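Local atomic coordinates of phenazine biosynthesis protein PhzF family (Enterococcus faecalis, PDB entry 1S7J), a protein that belongs to the PhzF family of the diaminopimelate epimerase clan and probably acts as an isomerase, though its substrate is not established. Residues N19-Y24 with T75-F80; A131-K136 with V175-S180; E139-L142 with F148-K151. All blocks are in the same frame, centred on the assembly; numbering follows the deposited sequence.

How the interactions relate
Interaction 1 lies in one lobe and interactions 2 and 3 in the other, consistent with the two-lobed diaminopimelate epimerase-like fold; its centre is about 29 Å from that of interaction 2 and about 30 Å from that of interaction 3. Interaction 1 is the one near the predicted active-site residue Glu46, whose side chain is about 5 Å from that of Ala21. Interactions 2 and 3 have centres only about 7 Å apart and share a seam: strands 175-180 and 146-149 are parallel neighbours, probably hydrogen-bonded from Ile176 O to Phe148 N (2.8 Å) and from Thr178 O to Leu150 N (2.8 Å). Along the chain, interaction 3 is nested inside the loop closed by interaction 2.

Interaction 1 (N19-Y24 with T75-F80); sequences NPAAVY and TLATAF
Val23 and Ala21, two residues apart on strand 19-25, turn their side chains onto Ala77 and Thr78 of helix 72-85. This is the packing of a curved sheet on the helix it wraps, as in the lobes of the diaminopimelate epimerase-like fold. The strand and helix segments are 8.1 Å apart at closest approach and cross at -51°, close spacing that suits the small alanines. The methyl groups of Ala21 and Ala77 face each other, CB to CB 4.2 Å. Val23 covers more: its CG1 reaches Ala77 CB at 4.0 Å, while CG2 lies over Thr78 CA at 4.1 Å. CG1 nearly eclipses the backbone N (chi1 -3°), an unfavourable rotation if modelled correctly.

Farther out, Val23 also touches Val81, one turn on from Ala77, and Ala21 touches His73. Strand 2-10 flanks the contact through Val8 on Ala77, and strand 47-53 through Ala48 and Thr50 on Thr78. The contact itself has no hydrogen bond, and the one hydroxyl in it is satisfied within the helix: Thr78 OG1 bonds to Ala74 O, and its remaining approach to the strand is a plain van der Waals touch on Val23 CB at 3.9 Å.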
loop_
_atom_site.group_PDB
_atom_site.type_symbol
_atom_site.label_atom_id
_atom_site.label_comp_id
_atom_site.label_asym_id
_atom_site.label_seq_id
_atom_site.Cartn_x
_atom_site.Cartn_y
_atom_site.Cartn_z
ATOM N N ASN A 19 -6.980 2.138 -3.143
ATOM C CA ASN A 19 -6.822 0.694 -2.982
ATOM C C ASN A 19 -7.815 0.234 -1.922
ATOM O O ASN A 19 -7.754 0.665 -0.774
ATOM C CB ASN A 19 -5.379 0.378 -2.543
ATOM C CG ASN A 19 -5.018 -1.108 -2.704
ATOM O OD1 ASN A 19 -5.890 -1.971 -2.804
ATOM N ND2 ASN A 19 -3.730 -1.377 -2.722
ATOM N N PRO A 20 -8.745 -0.658 -2.299
ATOM C CA PRO A 20 -9.785 -1.204 -1.420
ATOM C C PRO A 20 -9.388 -2.282 -0.444
ATOM O O PRO A 20 -8.605 -3.183 -0.760
ATOM C CB PRO A 20 -10.801 -1.736 -2.410
ATOM C CG PRO A 20 -9.926 -2.279 -3.485
ATOM C CD PRO A 20 -8.918 -1.163 -3.674
ATOM N N ALA A 21 -10.029 -2.244 0.732
ATOM C CA ALA A 21 -9.809 -3.221 1.789
ATOM C C ALA A 21 -11.040 -3.293 2.677
ATOM O O ALA A 21 -11.781 -2.316 2.802
ATOM C CB ALA A 21 -8.575 -2.844 2.626
ATOM N N ALA A 22 -11.278 -4.450 3.265
ATOM C CA ALA A 22 -12.403 -4.641 4.165
ATOM C C ALA A 22 -11.835 -4.673 5.566
ATOM O O ALA A 22 -10.823 -5.304 5.791
ATOM C CB ALA A 22 -13.087 -5.948 3.871
ATOM N N VAL A 23 -12.464 -3.976 6.514
ATOM C CA VAL A 23 -11.968 -4.002 7.885
ATOM C C VAL A 23 -13.043 -4.416 8.871
ATOM O O VAL A 23 -14.181 -3.963 8.787
ATOM C CB VAL A 23 -11.299 -2.680 8.306
ATOM C CG1 VAL A 23 -11.267 -1.695 7.160
ATOM C CG2 VAL A 23 -11.957 -2.099 9.540
ATOM N N TYR A 24 -12.696 -5.354 9.751
ATOM C CA TYR A 24 -13.618 -5.842 10.765
ATOM C C TYR A 24 -13.115 -5.512 12.140
ATOM O O TYR A 24 -12.029 -5.983 12.543
ATOM C CB TYR A 24 -13.782 -7.356 10.684
ATOM C CG TYR A 24 -14.656 -7.848 9.580
ATOM C CD1 TYR A 24 -14.269 -7.730 8.250
ATOM C CD2 TYR A 24 -15.873 -8.474 9.859
ATOM C CE1 TYR A 24 -15.065 -8.228 7.219
ATOM C CE2 TYR A 24 -16.676 -8.978 8.843
ATOM C CZ TYR A 24 -16.270 -8.856 7.528
ATOM O OH TYR A 24 -17.033 -9.387 6.536
ATOM N N THR A 75 -3.944 -1.061 6.683
ATOM C CA THR A 75 -3.680 -0.552 8.005
ATOM C C THR A 75 -4.292 0.840 8.066
ATOM O O THR A 75 -4.941 1.206 9.047
ATOM C CB THR A 75 -2.157 -0.528 8.303
ATOM O OG1 THR A 75 -1.704 -1.863 8.503
ATOM C CG2 THR A 75 -1.855 0.261 9.560
ATOM N N LEU A 76 -4.114 1.597 6.995
ATOM C CA LEU A 76 -4.659 2.927 6.896
ATOM C C LEU A 76 -6.171 2.834 6.974
ATOM O O LEU A 76 -6.825 3.644 7.626
ATOM C CB LEU A 76 -4.231 3.563 5.568
ATOM C CG LEU A 76 -4.612 5.013 5.255
ATOM C CD1 LEU A 76 -3.666 5.563 4.229
ATOM C CD2 LEU A 76 -6.062 5.121 4.780
ATOM N N ALA A 77 -6.721 1.823 6.292
ATOM C CA ALA A 77 -8.149 1.588 6.263
ATOM C C ALA A 77 -8.674 1.299 7.642
ATOM O O ALA A 77 -9.668 1.880 8.060
ATOM C CB ALA A 77 -8.478 0.435 5.308
ATOM N N THR A 78 -8.016 0.386 8.352
ATOM C CA THR A 78 -8.416 0.023 9.712
ATOM C C THR A 78 -8.360 1.225 10.623
ATOM O O THR A 78 -9.149 1.341 11.556
ATOM C CB THR A 78 -7.528 -1.034 10.284
ATOM O OG1 THR A 78 -7.596 -2.205 9.482
ATOM C CG2 THR A 78 -7.959 -1.386 11.689
ATOM N N ALA A 79 -7.383 2.089 10.390
ATOM C CA ALA A 79 -7.213 3.287 11.172
ATOM C C ALA A 79 -8.394 4.211 10.884
ATOM O O ALA A 79 -9.038 4.735 11.806
ATOM C CB ALA A 79 -5.899 3.981 10.792
ATOM N N PHE A 80 -8.648 4.418 9.600
ATOM C CA PHE A 80 -9.727 5.254 9.129
ATOM C C PHE A 80 -11.058 4.935 9.799
ATOM O O PHE A 80 -11.751 5.836 10.247
ATOM C CB PHE A 80 -9.849 5.128 7.610
ATOM C CG PHE A 80 -11.106 5.725 7.035
ATOM C CD1 PHE A 80 -11.173 7.067 6.718
ATOM C CD2 PHE A 80 -12.217 4.920 6.783
ATOM C CE1 PHE A 80 -12.325 7.608 6.160
ATOM C CE2 PHE A 80 -13.366 5.450 6.230
ATOM C CZ PHE A 80 -13.423 6.790 5.916
#

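Interaction 2 (A131-K136 with V175-S180); sequences AALGTK and VIVTAS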
loop_
_atom_site.group_PDB
_atom_site.type_symbol
_atom_site.label_atom_id
_atom_site.label_comp_id
_atom_site.label_asym_id
_atom_site.label_seq_id
_atom_site.Cartn_x
_atom_site.Cartn_y
_atom_site.Cartn_z
ATOM N N ALA A 131 11.920 -5.509 -21.927
ATOM C CA ALA A 131 11.062 -6.354 -22.742
ATOM C C ALA A 131 9.704 -6.552 -22.070
ATOM O O ALA A 131 8.661 -6.335 -22.686
ATOM C CB ALA A 131 11.732 -7.706 -22.985
ATOM N N ALA A 132 9.736 -6.991 -20.805
ATOM C CA ALA A 132 8.518 -7.230 -20.037
ATOM C C ALA A 132 7.698 -5.945 -19.831
ATOM O O ALA A 132 6.471 -5.981 -19.829
ATOM C CB ALA A 132 8.862 -7.863 -18.696
ATOM N N LEU A 133 8.397 -4.827 -19.633
ATOM C CA LEU A 133 7.744 -3.524 -19.435
ATOM C C LEU A 133 7.218 -2.959 -20.734
ATOM O O LEU A 133 6.189 -2.272 -20.752
ATOM C CB LEU A 133 8.736 -2.528 -18.843
ATOM C CG LEU A 133 8.662 -2.199 -17.358
ATOM C CD1 LEU A 133 8.489 -3.457 -16.511
ATOM C CD2 LEU A 133 9.918 -1.452 -16.980
ATOM N N GLY A 134 7.956 -3.205 -21.810
ATOM C CA GLY A 134 7.574 -2.697 -23.104
ATOM C C GLY A 134 7.955 -1.234 -23.235
ATOM O O GLY A 134 7.245 -0.451 -23.881
ATOM N N THR A 135 9.074 -0.855 -22.626
ATOM C CA THR A 135 9.541 0.526 -22.690
ATOM C C THR A 135 10.997 0.619 -22.259
ATOM O O THR A 135 11.590 -0.380 -21.819
ATOM C CB THR A 135 8.673 1.452 -21.788
ATOM O OG1 THR A 135 8.938 2.825 -22.099
ATOM C CG2 THR A 135 8.968 1.185 -20.303
ATOM N N LYS A 136 11.590 1.796 -22.417
ATOM C CA LYS A 136 12.970 2.022 -22.037
ATOM C C LYS A 136 13.123 2.340 -20.546
ATOM O O LYS A 136 12.450 3.219 -20.003
ATOM C CB LYS A 136 13.589 3.157 -22.852
ATOM C CG LYS A 136 15.068 3.394 -22.530
ATOM C CD LYS A 136 15.593 4.678 -23.142
ATOM C CE LYS A 136 17.063 4.888 -22.790
ATOM N NZ LYS A 136 17.595 6.170 -23.338
ATOM N N VAL A 175 7.954 -5.309 -8.784
ATOM C CA VAL A 175 8.593 -4.388 -9.706
ATOM C C VAL A 175 7.968 -3.011 -9.554
ATOM O O VAL A 175 6.739 -2.869 -9.544
ATOM C CB VAL A 175 8.432 -4.862 -11.177
ATOM C CG1 VAL A 175 8.941 -3.796 -12.140
ATOM C CG2 VAL A 175 9.172 -6.177 -11.392
ATOM N N ILE A 176 8.808 -2.008 -9.411
ATOM C CA ILE A 176 8.363 -0.644 -9.260
ATOM C C ILE A 176 8.827 0.136 -10.456
ATOM O O ILE A 176 9.910 -0.118 -10.980
ATOM C CB ILE A 176 8.965 0.016 -7.990
ATOM C CG1 ILE A 176 8.591 -0.787 -6.738
ATOM C CG2 ILE A 176 8.475 1.456 -7.866
ATOM C CD1 ILE A 176 9.215 -0.262 -5.463
ATOM N N VAL A 177 7.989 1.044 -10.931
ATOM C CA VAL A 177 8.309 1.888 -12.060
ATOM C C VAL A 177 7.997 3.314 -11.619
ATOM O O VAL A 177 6.966 3.558 -10.980
ATOM C CB VAL A 177 7.479 1.499 -13.332
ATOM C CG1 VAL A 177 7.846 0.083 -13.791
ATOM C CG2 VAL A 177 5.994 1.575 -13.043
ATOM N N THR A 178 8.877 4.248 -11.949
ATOM C CA THR A 178 8.705 5.644 -11.536
ATOM C C THR A 178 9.065 6.628 -12.635
ATOM O O THR A 178 9.530 6.242 -13.708
ATOM C CB THR A 178 9.614 5.979 -10.327
ATOM O OG1 THR A 178 9.977 4.775 -9.634
ATOM C CG2 THR A 178 8.904 6.889 -9.380
ATOM N N ALA A 179 8.858 7.910 -12.348
ATOM C CA ALA A 179 9.169 8.989 -13.276
ATOM C C ALA A 179 8.696 10.324 -12.703
ATOM O O ALA A 179 7.859 10.356 -11.798
ATOM C CB ALA A 179 8.521 8.740 -14.618
ATOM N N SER A 180 9.257 11.419 -13.210
ATOM C CA SER A 180 8.870 12.754 -12.753
ATOM C C SER A 180 7.399 13.006 -13.049
ATOM O O SER A 180 6.935 12.809 -14.190
ATOM C CB SER A 180 9.715 13.842 -13.447
ATOM O OG SER A 180 11.064 13.824 -13.014
#
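A Schellman motif ends helix 127-133, and Leu133, the last helical residue before Gly134, lies within this turn and carries the whole contact with Val175 and Val177 of strand 175-180. The turn is made at Gly134, the C-prime residue, whose positive phi (79°) lets the chain leave the helix; Thr135 N goes back to Glu130 O and Gly134 N to Ala131 O, the paired bonds that define the motif. Leu133 closes the helix, and its CB points toward the strand.

The two methyls of the leucine divide the work. CD2 meets Val177 CG1 at 4.1 Å, the two side chains reaching for each other tip to tip, while CD1 comes to 4.4 Å from Val175 CG1. Val175 and Val177 are two residues apart and so present their branches on one face of the strand, and the leucine fork reaches both. The backbones stay well separated, Leu133 CA to Val177 CA 9.2 Å, so the gap is bridged by side chains alone. In Val177 it is CG1, anti to the carbonyl carbon (chi1 -64°), that points at the leucine. Leu133 itself has a chi1 of -102°, away from a staggered value, which may reflect the fit to its neighbours or the limits of the model.

Leu166 of helix 163-168 touches Leu133 and Val175, and Leu150 lies on Val177. On the other face of the strand, Ile176 and Thr178 pack against helix 207-218, so the strand is sandwiched between helices. With no polar atom of either side meeting the other, the join of helix end to strand is purely hydrophobic, made by three buried branched side chains through light van der Waals contact.

Interaction 3 (E139-L142 with F148-K151); sequences EAYL and FVLK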
loop_
_atom_site.group_PDB
_atom_site.type_symbol
_atom_site.label_atom_id
_atom_site.label_comp_id
_atom_site.label_asym_id
_atom_site.label_seq_id
_atom_site.Cartn_x
_atom_site.Cartn_y
_atom_site.Cartn_z
ATOM N N GLU A 139 17.059 3.950 -15.560
ATOM C CA GLU A 139 17.852 3.589 -14.390
ATOM C C GLU A 139 17.256 2.347 -13.731
ATOM O O GLU A 139 16.053 2.095 -13.844
ATOM C CB GLU A 139 17.859 4.751 -13.388
ATOM C CG GLU A 139 18.201 6.117 -14.014
ATOM C CD GLU A 139 18.153 7.270 -13.016
ATOM O OE1 GLU A 139 18.243 7.019 -11.791
ATOM O OE2 GLU A 139 18.037 8.438 -13.463
ATOM N N ALA A 140 18.092 1.568 -13.069
ATOM C CA ALA A 140 17.623 0.360 -12.393
ATOM C C ALA A 140 18.242 0.262 -11.002
ATOM O O ALA A 140 19.379 0.693 -10.788
ATOM C CB ALA A 140 17.951 -0.871 -13.220
ATOM N N TYR A 141 17.463 -0.254 -10.048
ATOM C CA TYR A 141 17.903 -0.408 -8.663
ATOM C C TYR A 141 17.212 -1.624 -8.044
ATOM O O TYR A 141 16.273 -2.176 -8.625
ATOM C CB TYR A 141 17.541 0.835 -7.851
ATOM C CG TYR A 141 18.078 2.144 -8.388
ATOM C CD1 TYR A 141 17.333 2.906 -9.285
ATOM C CD2 TYR A 141 19.304 2.642 -7.965
ATOM C CE1 TYR A 141 17.792 4.143 -9.743
ATOM C CE2 TYR A 141 19.778 3.882 -8.414
ATOM C CZ TYR A 141 19.014 4.628 -9.302
ATOM O OH TYR A 141 19.467 5.872 -9.724
ATOM N N LEU A 142 17.689 -2.058 -6.880
ATOM C CA LEU A 142 17.087 -3.196 -6.201
ATOM C C LEU A 142 16.912 -2.943 -4.701
ATOM O O LEU A 142 17.690 -2.218 -4.080
ATOM C CB LEU A 142 17.910 -4.481 -6.453
ATOM C CG LEU A 142 17.388 -5.911 -6.114
ATOM C CD1 LEU A 142 17.692 -6.282 -4.672
ATOM C CD2 LEU A 142 15.902 -6.079 -6.441
ATOM N N PHE A 148 12.649 0.414 -11.424
ATOM C CA PHE A 148 13.011 1.016 -12.708
ATOM C C PHE A 148 12.508 2.429 -12.859
ATOM O O PHE A 148 11.393 2.743 -12.463
ATOM C CB PHE A 148 12.465 0.164 -13.852
ATOM C CG PHE A 148 12.753 -1.295 -13.717
ATOM C CD1 PHE A 148 11.717 -2.223 -13.709
ATOM C CD2 PHE A 148 14.072 -1.756 -13.585
ATOM C CE1 PHE A 148 11.973 -3.580 -13.575
ATOM C CE2 PHE A 148 14.339 -3.109 -13.452
ATOM C CZ PHE A 148 13.287 -4.029 -13.446
ATOM N N VAL A 149 13.331 3.286 -13.437
ATOM C CA VAL A 149 12.956 4.674 -13.666
ATOM C C VAL A 149 12.654 4.806 -15.158
ATOM O O VAL A 149 13.426 4.338 -15.992
ATOM C CB VAL A 149 14.087 5.642 -13.253
ATOM C CG1 VAL A 149 13.656 7.087 -13.464
ATOM C CG2 VAL A 149 14.466 5.404 -11.790
ATOM N N LEU A 150 11.508 5.386 -15.482
ATOM C CA LEU A 150 11.097 5.536 -16.870
ATOM C C LEU A 150 11.155 6.974 -17.368
ATOM O O LEU A 150 11.494 7.892 -16.612
ATOM C CB LEU A 150 9.691 4.950 -17.056
ATOM C CG LEU A 150 9.503 3.422 -17.191
ATOM C CD1 LEU A 150 10.497 2.622 -16.362
ATOM C CD2 LEU A 150 8.078 3.069 -16.807
ATOM N N LYS A 151 10.810 7.165 -18.632
ATOM C CA LYS A 151 10.842 8.475 -19.281
ATOM C C LYS A 151 10.047 9.605 -18.594
ATOM O O LYS A 151 10.614 10.636 -18.247
ATOM C CB LYS A 151 10.400 8.346 -20.750
ATOM C CG LYS A 151 10.497 9.646 -21.546
ATOM C CD LYS A 151 9.958 9.484 -22.960
ATOM C CE LYS A 151 9.990 10.822 -23.706
ATOM N NZ LYS A 151 9.506 10.709 -25.118
#
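Glu139 and Val149 meet across an antiparallel beta hairpin, strand 139-142 with strand 146-149, with Ala140 and Phe148 facing each other beside them as a non-hydrogen-bonded pair.

The polar link is a backbone one. Val149 N donates to Glu139 O at 3.0 Å. The same oxygen also receives a CA-H...O contact from Phe148 CA at 3.4 Å.

The apolar contacts divide between the two faces of the hairpin. On one, Ala140 CB sits at the edge of the Phe148 ring, in its plane, 4.0 Å from CD2; this ring also meets that of Tyr129. On the other, Glu139 and Val149 lie alongside each other, pointing the same way, with Glu139 CB 3.8 Å from Val149 CG2. CG2 stands anti to the carbonyl carbon of Val149, which sets this methyl beside Glu139 CB, and it also meets the edge of the Tyr141 ring, at CE1. Helix 207-218 covers this face, with Tyr213 and Arg217 on Val149.

Charge and hydroxyl meet at the end of the extended Glu139 chain. OE1 also bonds to Tyr213 OH, which should help hold the carboxylate in place, and OE2 has a long, weak ion pair with Arg217. Within the strand, Tyr141 OH donates to Glu139 OE1 at 2.7 Å, nearly along the C-O axis and in the plane of the tyrosine ring.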